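Local coordinates for protein alpha-rhamnosidase (Dictyoglomus thermophilum, PDB 6I60) that probably hydrolyses terminal non-reducing alpha-L-rhamnose residues from alpha-L-rhamnosides, as a glycoside hydrolase, at residues Glu143-Lys148 with Val227-Tyr232; Thr722-Pro727 with Gln739-Thr744; Leu726-Asn731 with Thr772-Asp777. One frame throughout, in Å; residues are numbered along the deposited sequence.

Contact 1: residues Glu143-Lys148 with Val227-Tyr232; sequences ENWKAK and VLYTVY
Trp-145 brings the edge of its indole against a face of the Tyr-229 ring, an instructive case of one aromatic pair joining a loop to a strand. The stack is T-shaped: the planes stand at 87°, and the centroid of the six-membered indole ring lies 5.0 Å from that of the phenol. CZ2 of Trp-145 sits nearly over the middle of the phenol and comes within 3.7 Å of Tyr-229 CD1, while CH2 of the same indole lies a little farther round, 3.9 Å from Tyr-229 CG. Tyr-229 presents this face because its CG is lodged between the backbone N and the carbonyl carbon (chi1 72°), which turns the ring toward Glu143-Lys148. Both rings are buried. Ile-266 and Leu-139 also pack on the indole, and the Tyr-229 hydroxyl is hydrogen-bonded to Asp-47 and to the backbone N of Leu-139.

The looser side belongs to Glu-143, Asn-144, Lys-146 and Lys-148, which are exposed and leave the pairing to the tryptophan; Ala-147 is buried against strand 264-273. On the outer side the chain closes on itself, Lys-148 NZ donating to Lys-146 O at 3.1 Å with the nitrogen tilted 34° from the carbonyl plane. Tyr-229 itself occupies the break in strand 226-233. An edge-to-face stack thus joins the loop between strands 133-137 and 150-151 to a beta-sheet of the alpha-L-rhamnosidase N-terminal domain, part of the multidomain build characteristic of bacterial alpha-L-rhamnosidases.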
loop_
_atom_site.group_PDB
_atom_site.type_symbol
_atom_site.label_atom_id
_atom_site.label_comp_id
_atom_site.label_asym_id
_atom_site.label_seq_id
_atom_site.Cartn_x
_atom_site.Cartn_y
_atom_site.Cartn_z
ATOM N N GLU A 143 -25.814 8.634 8.649
ATOM C CA GLU A 143 -27.271 8.520 8.753
ATOM C C GLU A 143 -27.701 8.834 10.183
ATOM O O GLU A 143 -27.954 7.947 11.003
ATOM C CB GLU A 143 -27.729 7.132 8.326
ATOM C CG GLU A 143 -28.550 7.116 7.049
ATOM C CD GLU A 143 -30.025 7.384 7.294
ATOM O OE1 GLU A 143 -30.839 7.076 6.399
ATOM O OE2 GLU A 143 -30.372 7.903 8.378
ATOM N N ASN A 144 -27.799 10.136 10.472
ATOM C CA ASN A 144 -28.216 10.632 11.779
ATOM C C ASN A 144 -27.371 10.013 12.886
ATOM O O ASN A 144 -27.802 9.062 13.548
ATOM C CB ASN A 144 -29.705 10.350 12.010
ATOM C CG ASN A 144 -30.245 11.028 13.257
ATOM O OD1 ASN A 144 -30.672 10.365 14.202
ATOM N ND2 ASN A 144 -30.231 12.357 13.262
ATOM N N TRP A 145 -26.166 10.551 13.094
ATOM C CA TRP A 145 -25.218 9.925 14.009
ATOM C C TRP A 145 -25.642 10.033 15.468
ATOM O O TRP A 145 -25.166 9.241 16.289
ATOM C CB TRP A 145 -23.830 10.537 13.823
ATOM C CG TRP A 145 -22.906 9.666 13.028
ATOM C CD1 TRP A 145 -22.949 9.441 11.683
ATOM C CD2 TRP A 145 -21.806 8.895 13.529
ATOM N NE1 TRP A 145 -21.943 8.580 11.314
ATOM C CE2 TRP A 145 -21.227 8.231 12.429
ATOM C CE3 TRP A 145 -21.254 8.704 14.800
ATOM C CZ2 TRP A 145 -20.124 7.390 12.561
ATOM C CZ3 TRP A 145 -20.159 7.868 14.928
ATOM C CH2 TRP A 145 -19.606 7.221 13.815
ATOM N N LYS A 146 -26.501 10.995 15.813
ATOM C CA LYS A 146 -27.021 11.157 17.171
ATOM C C LYS A 146 -25.916 11.409 18.194
ATOM O O LYS A 146 -26.019 12.333 19.006
ATOM C CB LYS A 146 -27.854 9.936 17.578
ATOM C CG LYS A 146 -29.299 10.000 17.106
ATOM C CD LYS A 146 -30.133 8.852 17.653
ATOM C CE LYS A 146 -31.566 8.932 17.143
ATOM N NZ LYS A 146 -32.339 7.682 17.388
ATOM N N ALA A 147 -24.871 10.584 18.176
ATOM C CA ALA A 147 -23.716 10.807 19.033
ATOM C C ALA A 147 -23.007 12.101 18.650
ATOM O O ALA A 147 -22.955 12.487 17.479
ATOM C CB ALA A 147 -22.744 9.631 18.936
ATOM N N LYS A 148 -22.457 12.774 19.655
ATOM C CA LYS A 148 -21.760 14.033 19.463
ATOM C C LYS A 148 -20.297 13.880 19.857
ATOM O O LYS A 148 -19.917 12.951 20.574
ATOM C CB LYS A 148 -22.415 15.162 20.275
ATOM C CG LYS A 148 -23.933 15.051 20.385
ATOM C CD LYS A 148 -24.630 16.270 19.791
ATOM C CE LYS A 148 -26.147 16.128 19.848
ATOM N NZ LYS A 148 -26.681 15.318 18.714
ATOM N N VAL A 227 -13.302 11.914 7.876
ATOM C CA VAL A 227 -12.823 11.169 9.035
ATOM C C VAL A 227 -13.337 9.742 8.917
ATOM O O VAL A 227 -14.552 9.515 8.944
ATOM C CB VAL A 227 -13.283 11.800 10.361
ATOM C CG1 VAL A 227 -12.857 10.930 11.537
ATOM C CG2 VAL A 227 -12.732 13.213 10.505
ATOM N N LEU A 228 -12.421 8.784 8.787
ATOM C CA LEU A 228 -12.801 7.381 8.674
ATOM C C LEU A 228 -13.045 6.803 10.063
ATOM O O LEU A 228 -12.124 6.741 10.885
ATOM C CB LEU A 228 -11.721 6.582 7.950
ATOM C CG LEU A 228 -11.105 7.199 6.698
ATOM C CD1 LEU A 228 -9.826 6.472 6.331
ATOM C CD2 LEU A 228 -12.095 7.156 5.547
ATOM N N TYR A 229 -14.277 6.377 10.325
ATOM C CA TYR A 229 -14.611 5.719 11.578
ATOM C C TYR A 229 -14.548 4.207 11.403
ATOM O O TYR A 229 -14.698 3.683 10.297
ATOM C CB TYR A 229 -15.998 6.142 12.075
ATOM C CG TYR A 229 -17.159 5.590 11.277
ATOM C CD1 TYR A 229 -17.611 6.237 10.135
ATOM C CD2 TYR A 229 -17.814 4.430 11.675
ATOM C CE1 TYR A 229 -18.674 5.738 9.403
ATOM C CE2 TYR A 229 -18.876 3.924 10.952
ATOM C CZ TYR A 229 -19.302 4.583 9.817
ATOM O OH TYR A 229 -20.360 4.083 9.095
ATOM N N THR A 230 -14.314 3.511 12.511
ATOM C CA THR A 230 -14.213 2.059 12.528
ATOM C C THR A 230 -15.389 1.468 13.295
ATOM O O THR A 230 -15.798 2.001 14.331
ATOM C CB THR A 230 -12.893 1.610 13.163
ATOM O OG1 THR A 230 -11.800 2.276 12.520
ATOM C CG2 THR A 230 -12.712 0.106 13.028
ATOM N N VAL A 231 -15.937 0.370 12.778
ATOM C CA VAL A 231 -17.030 -0.352 13.418
ATOM C C VAL A 231 -16.496 -1.682 13.929
ATOM O O VAL A 231 -15.788 -2.396 13.208
ATOM C CB VAL A 231 -18.213 -0.564 12.457
ATOM C CG1 VAL A 231 -17.721 -1.090 11.133
ATOM C CG2 VAL A 231 -19.223 -1.524 13.066
ATOM N N TYR A 232 -16.833 -2.013 15.172
ATOM C CA TYR A 232 -16.384 -3.241 15.805
ATOM C C TYR A 232 -17.579 -4.086 16.224
ATOM O O TYR A 232 -18.663 -3.567 16.509
ATOM C CB TYR A 232 -15.510 -2.944 17.027
ATOM C CG TYR A 232 -14.167 -2.342 16.690
ATOM C CD1 TYR A 232 -13.159 -3.113 16.126
ATOM C CD2 TYR A 232 -13.904 -1.002 16.943
ATOM C CE1 TYR A 232 -11.928 -2.566 15.818
ATOM C CE2 TYR A 232 -12.675 -0.447 16.640
ATOM C CZ TYR A 232 -11.691 -1.232 16.078
ATOM O OH TYR A 232 -10.467 -0.679 15.775
#

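Contact 2: residues Thr722-Pro727 with Gln739-Thr744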
loop_
_atom_site.group_PDB
_atom_site.type_symbol
_atom_site.label_atom_id
_atom_site.label_comp_id
_atom_site.label_asym_id
_atom_site.label_seq_id
_atom_site.Cartn_x
_atom_site.Cartn_y
_atom_site.Cartn_z
ATOM N N THR A 722 18.850 9.576 -18.301
ATOM C CA THR A 722 17.492 10.050 -18.055
ATOM C C THR A 722 16.913 10.724 -19.293
ATOM O O THR A 722 15.724 10.565 -19.598
ATOM C CB THR A 722 17.485 11.010 -16.861
ATOM O OG1 THR A 722 17.974 10.330 -15.696
ATOM C CG2 THR A 722 16.082 11.533 -16.585
ATOM N N LEU A 723 17.745 11.456 -20.035
ATOM C CA LEU A 723 17.276 12.186 -21.206
ATOM C C LEU A 723 16.881 11.277 -22.361
ATOM O O LEU A 723 16.237 11.752 -23.301
ATOM C CB LEU A 723 18.349 13.171 -21.674
ATOM C CG LEU A 723 18.543 14.435 -20.829
ATOM C CD1 LEU A 723 19.871 15.105 -21.150
ATOM C CD2 LEU A 723 17.389 15.404 -21.033
ATOM N N ASN A 724 17.232 9.996 -22.319
ATOM C CA ASN A 724 16.992 9.106 -23.448
ATOM C C ASN A 724 16.021 7.970 -23.158
ATOM O O ASN A 724 15.300 7.559 -24.069
ATOM C CB ASN A 724 18.319 8.510 -23.946
ATOM C CG ASN A 724 18.985 9.371 -25.002
ATOM O OD1 ASN A 724 18.370 10.280 -25.557
ATOM N ND2 ASN A 724 20.249 9.087 -25.286
ATOM N N THR A 725 15.983 7.446 -21.928
ATOM C CA THR A 725 15.050 6.361 -21.631
ATOM C C THR A 725 13.606 6.846 -21.618
ATOM O O THR A 725 12.693 6.071 -21.927
ATOM C CB THR A 725 15.385 5.708 -20.286
ATOM O OG1 THR A 725 15.030 6.593 -19.216
ATOM C CG2 THR A 725 16.859 5.385 -20.197
ATOM N N LEU A 726 13.381 8.116 -21.268
ATOM C CA LEU A 726 12.008 8.605 -21.143
ATOM C C LEU A 726 11.304 8.700 -22.493
ATOM O O LEU A 726 10.207 8.130 -22.630
ATOM C CB LEU A 726 11.997 9.936 -20.381
ATOM C CG LEU A 726 11.789 9.829 -18.869
ATOM C CD1 LEU A 726 13.004 9.211 -18.200
ATOM C CD2 LEU A 726 11.486 11.192 -18.267
ATOM N N PRO A 727 11.847 9.374 -23.517
ATOM C CA PRO A 727 11.167 9.356 -24.821
ATOM C C PRO A 727 11.160 7.986 -25.477
ATOM O O PRO A 727 10.282 7.722 -26.309
ATOM C CB PRO A 727 11.963 10.373 -25.653
ATOM C CG PRO A 727 13.305 10.390 -25.032
ATOM C CD PRO A 727 13.076 10.192 -23.562
ATOM N N GLN A 739 17.080 3.981 -33.669
ATOM C CA GLN A 739 18.315 3.205 -33.619
ATOM C C GLN A 739 19.493 4.048 -33.150
ATOM O O GLN A 739 20.411 3.527 -32.506
ATOM C CB GLN A 739 18.612 2.599 -34.992
ATOM C CG GLN A 739 17.958 1.249 -35.231
ATOM C CD GLN A 739 17.953 0.378 -33.991
ATOM O OE1 GLN A 739 16.907 0.148 -33.384
ATOM N NE2 GLN A 739 19.127 -0.111 -33.608
ATOM N N ASP A 740 19.485 5.346 -33.451
ATOM C CA ASP A 740 20.594 6.203 -33.050
ATOM C C ASP A 740 20.432 6.699 -31.619
ATOM O O ASP A 740 21.417 6.801 -30.879
ATOM C CB ASP A 740 20.719 7.377 -34.020
ATOM C CG ASP A 740 20.689 6.935 -35.471
ATOM O OD1 ASP A 740 21.777 6.780 -36.069
ATOM O OD2 ASP A 740 19.578 6.735 -36.012
ATOM N N VAL A 741 19.200 7.004 -31.209
ATOM C CA VAL A 741 18.964 7.441 -29.837
ATOM C C VAL A 741 19.194 6.292 -28.863
ATOM O O VAL A 741 19.800 6.471 -27.799
ATOM C CB VAL A 741 17.546 8.026 -29.706
ATOM C CG1 VAL A 741 17.174 8.218 -28.242
ATOM C CG2 VAL A 741 17.447 9.340 -30.465
ATOM N N LEU A 742 18.721 5.093 -29.212
ATOM C CA LEU A 742 18.931 3.937 -28.348
ATOM C C LEU A 742 20.412 3.613 -28.200
ATOM O O LEU A 742 20.847 3.180 -27.126
ATOM C CB LEU A 742 18.168 2.730 -28.898
ATOM C CG LEU A 742 18.537 1.344 -28.372
ATOM C CD1 LEU A 742 17.773 1.040 -27.093
ATOM C CD2 LEU A 742 18.269 0.285 -29.429
ATOM N N LYS A 743 21.202 3.827 -29.258
ATOM C CA LYS A 743 22.634 3.557 -29.176
ATOM C C LYS A 743 23.327 4.528 -28.228
ATOM O O LYS A 743 24.238 4.137 -27.489
ATOM C CB LYS A 743 23.265 3.620 -30.566
ATOM C CG LYS A 743 24.678 3.045 -30.634
ATOM C CD LYS A 743 24.785 1.737 -29.857
ATOM C CE LYS A 743 26.192 1.159 -29.916
ATOM N NZ LYS A 743 26.448 0.194 -28.805
ATOM N N THR A 744 22.913 5.799 -28.240
ATOM C CA THR A 744 23.466 6.762 -27.293
ATOM C C THR A 744 23.201 6.327 -25.859
ATOM O O THR A 744 24.043 6.520 -24.974
ATOM C CB THR A 744 22.880 8.152 -27.552
ATOM O OG1 THR A 744 22.914 8.433 -28.957
ATOM C CG2 THR A 744 23.674 9.218 -26.810
#
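Asn-724 reaches from helix 722-729 to Val-741 and Thr-744 of helix 738-750, a compact example of helix-helix packing in the six-hairpin glycosidase domain, whose fold in this enzyme family is an (alpha/alpha)6 barrel. The two helices are consecutive in the chain, with the CA atoms of Asn-724 and Val-741 6.9 Å apart.

Across the interface the interaction is mainly van der Waals contact between an amide and apolar carbons. The two ends of the carboxamide are divided between two residues about one helical turn apart. OD1 of Asn-724 rests on CG1 of Val-741 at 3.6 Å, a branch placed there because it is anti to the valine's backbone N (chi1 168°). ND2 of Asn-724 turns to the threonine, 3.6 Å from Thr-744 CB, and the asparagine and threonine side chains meet at about a right angle. The same ND2 also lies 3.7 Å from the backbone oxygen Val-741 O. The amide therefore lies across this face of helix 738-750.

Hydrogen bonds to these side chains come from residues 676-678: Tyr-678 N makes a weak one to Asn-724 OD1, and Thr-744 OG1 is hydrogen-bonded to the carbonyl of Lys-676. Tyr-678 also packs on Val-741 and Pro-727.

Backbone bonding differs in the two segments. Helix 722-729 is kinked at Pro-727, whose nitrogen makes no bond to the preceding turn. Helix 738-750 keeps its i to i+4 bonds through this region, that of Lys-743 N to Gln-739 O being weak, while Thr-744 N donates to Asp-740 O at 3.2 Å.

Contact 3: residues Leu726-Asn731 with Thr772-Asp777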
loop_
_atom_site.group_PDB
_atom_site.type_symbol
_atom_site.label_atom_id
_atom_site.label_comp_id
_atom_site.label_asym_id
_atom_site.label_seq_id
_atom_site.Cartn_x
_atom_site.Cartn_y
_atom_site.Cartn_z
ATOM N N LEU A 726 13.381 8.116 -21.268
ATOM C CA LEU A 726 12.008 8.605 -21.143
ATOM C C LEU A 726 11.304 8.700 -22.493
ATOM O O LEU A 726 10.207 8.130 -22.630
ATOM C CB LEU A 726 11.997 9.936 -20.381
ATOM C CG LEU A 726 11.789 9.829 -18.869
ATOM C CD1 LEU A 726 13.004 9.211 -18.200
ATOM C CD2 LEU A 726 11.486 11.192 -18.267
ATOM N N PRO A 727 11.847 9.374 -23.517
ATOM C CA PRO A 727 11.167 9.356 -24.821
ATOM C C PRO A 727 11.160 7.986 -25.477
ATOM O O PRO A 727 10.282 7.722 -26.309
ATOM C CB PRO A 727 11.963 10.373 -25.653
ATOM C CG PRO A 727 13.305 10.390 -25.032
ATOM C CD PRO A 727 13.076 10.192 -23.562
ATOM N N LEU A 728 12.103 7.107 -25.130
ATOM C CA LEU A 728 12.103 5.747 -25.657
ATOM C C LEU A 728 11.082 4.851 -24.966
ATOM O O LEU A 728 10.678 3.836 -25.543
ATOM C CB LEU A 728 13.497 5.129 -25.525
ATOM C CG LEU A 728 14.477 5.403 -26.666
ATOM C CD1 LEU A 728 15.894 5.045 -26.245
ATOM C CD2 LEU A 728 14.074 4.640 -27.918
ATOM N N TYR A 729 10.661 5.200 -23.749
ATOM C CA TYR A 729 9.650 4.409 -23.055
ATOM C C TYR A 729 8.278 4.609 -23.687
ATOM O O TYR A 729 7.640 3.652 -24.141
ATOM C CB TYR A 729 9.624 4.776 -21.570
ATOM C CG TYR A 729 8.669 3.933 -20.754
ATOM C CD1 TYR A 729 9.035 2.668 -20.312
ATOM C CD2 TYR A 729 7.401 4.399 -20.431
ATOM C CE1 TYR A 729 8.166 1.891 -19.570
ATOM C CE2 TYR A 729 6.522 3.629 -19.689
ATOM C CZ TYR A 729 6.911 2.375 -19.261
ATOM O OH TYR A 729 6.045 1.601 -18.522
ATOM N N LEU A 730 7.807 5.855 -23.724
ATOM C CA LEU A 730 6.537 6.188 -24.357
ATOM C C LEU A 730 6.631 6.243 -25.877
ATOM O O LEU A 730 5.630 6.556 -26.531
ATOM C CB LEU A 730 6.018 7.524 -23.816
ATOM C CG LEU A 730 5.701 7.549 -22.316
ATOM C CD1 LEU A 730 5.151 8.904 -21.896
ATOM C CD2 LEU A 730 4.731 6.435 -21.940
ATOM N N ASN A 731 7.804 5.954 -26.442
ATOM C CA ASN A 731 8.012 5.882 -27.889
ATOM C C ASN A 731 7.670 7.212 -28.565
ATOM O O ASN A 731 6.855 7.288 -29.487
ATOM C CB ASN A 731 7.219 4.721 -28.496
ATOM C CG ASN A 731 7.868 3.375 -28.230
ATOM O OD1 ASN A 731 7.331 2.329 -28.596
ATOM N ND2 ASN A 731 9.033 3.395 -27.587
ATOM N N THR A 772 14.903 -3.809 -22.109
ATOM C CA THR A 772 14.303 -5.116 -22.347
ATOM C C THR A 772 13.415 -5.102 -23.584
ATOM O O THR A 772 13.401 -6.068 -24.357
ATOM C CB THR A 772 13.506 -5.557 -21.119
ATOM O OG1 THR A 772 14.338 -5.472 -19.954
ATOM C CG2 THR A 772 13.018 -6.989 -21.286
ATOM N N SER A 773 12.673 -4.011 -23.796
ATOM C CA SER A 773 11.766 -3.941 -24.936
ATOM C C SER A 773 12.521 -3.912 -26.258
ATOM O O SER A 773 12.025 -4.435 -27.263
ATOM C CB SER A 773 10.864 -2.713 -24.819
ATOM O OG SER A 773 10.062 -2.778 -23.654
ATOM N N TYR A 774 13.710 -3.313 -26.281
ATOM C CA TYR A 774 14.493 -3.185 -27.502
ATOM C C TYR A 774 15.521 -4.301 -27.654
ATOM O O TYR A 774 16.494 -4.143 -28.401
ATOM C CB TYR A 774 15.167 -1.814 -27.549
ATOM C CG TYR A 774 14.199 -0.678 -27.809
ATOM C CD1 TYR A 774 13.664 0.058 -26.761
ATOM C CD2 TYR A 774 13.813 -0.350 -29.102
ATOM C CE1 TYR A 774 12.779 1.095 -26.992
ATOM C CE2 TYR A 774 12.927 0.686 -29.343
ATOM C CZ TYR A 774 12.414 1.406 -28.285
ATOM O OH TYR A 774 11.532 2.437 -28.517
ATOM N N GLY A 775 15.323 -5.423 -26.968
ATOM C CA GLY A 775 16.174 -6.580 -27.163
ATOM C C GLY A 775 17.533 -6.510 -26.507
ATOM O O GLY A 775 18.475 -7.151 -26.985
ATOM N N TYR A 776 17.667 -5.757 -25.419
ATOM C CA TYR A 776 18.936 -5.615 -24.710
ATOM C C TYR A 776 18.761 -5.948 -23.233
ATOM O O TYR A 776 19.158 -5.192 -22.344
ATOM C CB TYR A 776 19.506 -4.212 -24.890
ATOM C CG TYR A 776 20.043 -3.950 -26.278
ATOM C CD1 TYR A 776 21.273 -4.462 -26.676
ATOM C CD2 TYR A 776 19.319 -3.196 -27.193
ATOM C CE1 TYR A 776 21.768 -4.227 -27.944
ATOM C CE2 TYR A 776 19.805 -2.956 -28.465
ATOM C CZ TYR A 776 21.029 -3.474 -28.835
ATOM O OH TYR A 776 21.520 -3.238 -30.099
ATOM N N ASP A 777 18.161 -7.109 -22.956
ATOM C CA ASP A 777 17.968 -7.535 -21.575
ATOM C C ASP A 777 19.278 -7.922 -20.899
ATOM O O ASP A 777 19.350 -7.912 -19.666
ATOM C CB ASP A 777 16.979 -8.701 -21.514
ATOM C CG ASP A 777 17.251 -9.761 -22.570
ATOM O OD1 ASP A 777 18.284 -9.665 -23.269
ATOM O OD2 ASP A 777 16.430 -10.698 -22.700
#
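Leu-728 O accepts a weak hydrogen bond from the hydroxyl of Tyr-774, with OH 3.4 Å from the carbonyl oxygen, and Asn-731 brings its amide close to both groups. The site illustrates how two helix ends can meet within the six-hairpin glycosidase domain: helix 722-729 is finishing at Leu-728 and Tyr-729, while helix 761-773 stops in a Schellman motif whose C-prime residue is Gly-775, with positive phi. Tyr-774, the first residue to leave helical geometry there, carries the contact.

Its side chain stretches across to the other segment because CG stands anti to the carbonyl carbon (chi1 -72°). Leu-728 O lies at the ring edge, in its plane. From the opposite direction comes Asn-731, the residue of positive phi just beyond helix 722-729; its ND2 is also near the plane of the ring and 2.8 Å from Tyr-774 OH, while the amide itself is turned 63° against the ring. The same ND2 is 2.7 Å from Leu-728 O, so three polar atoms cluster at the tyrosine's end. With a phenylalanine in place of Tyr-774, Leu-728 O would probably lose its weak hydrogen bond and Asn-731 ND2 the polar atom beside it across the contact.

Burial is uneven: Leu-728 is enclosed and also packs on Val-770, whereas Asn-731 is exposed. Val-738, of helix 738-750, touches both Leu-728 and Tyr-774 and so ties a third helix to the junction. A triethylene glycol, probably from the crystallisation liquor, lies about 6 Å from the Tyr-774 side chain. The apolar part of the contact is Leu-728 CD2, which approaches the phenol obliquely and comes within 3.7 Å of Tyr-774 CZ.

Contact 1 comes first along the chain and sits apart, its centre 55 Å from that of contact 2 and 51 Å from that of contact 3, on the opposite side of the chain's centre. It belongs to the beta-rich N-terminal part. Contacts 2 and 3 lie within the six-hairpin glycosidase domain, 8 Å apart by their centres, and share Leu-726 and Pro-727 on helix 722-729. They touch directly, Leu-742 CD2 packing on Tyr-776 CE2 at 3.7 Å. Helix 722-729 thus meets the two helices that follow it, 738-750 and 761-773, in one continuous packed region, whereas contact 1 joins a loop to a separate sheet.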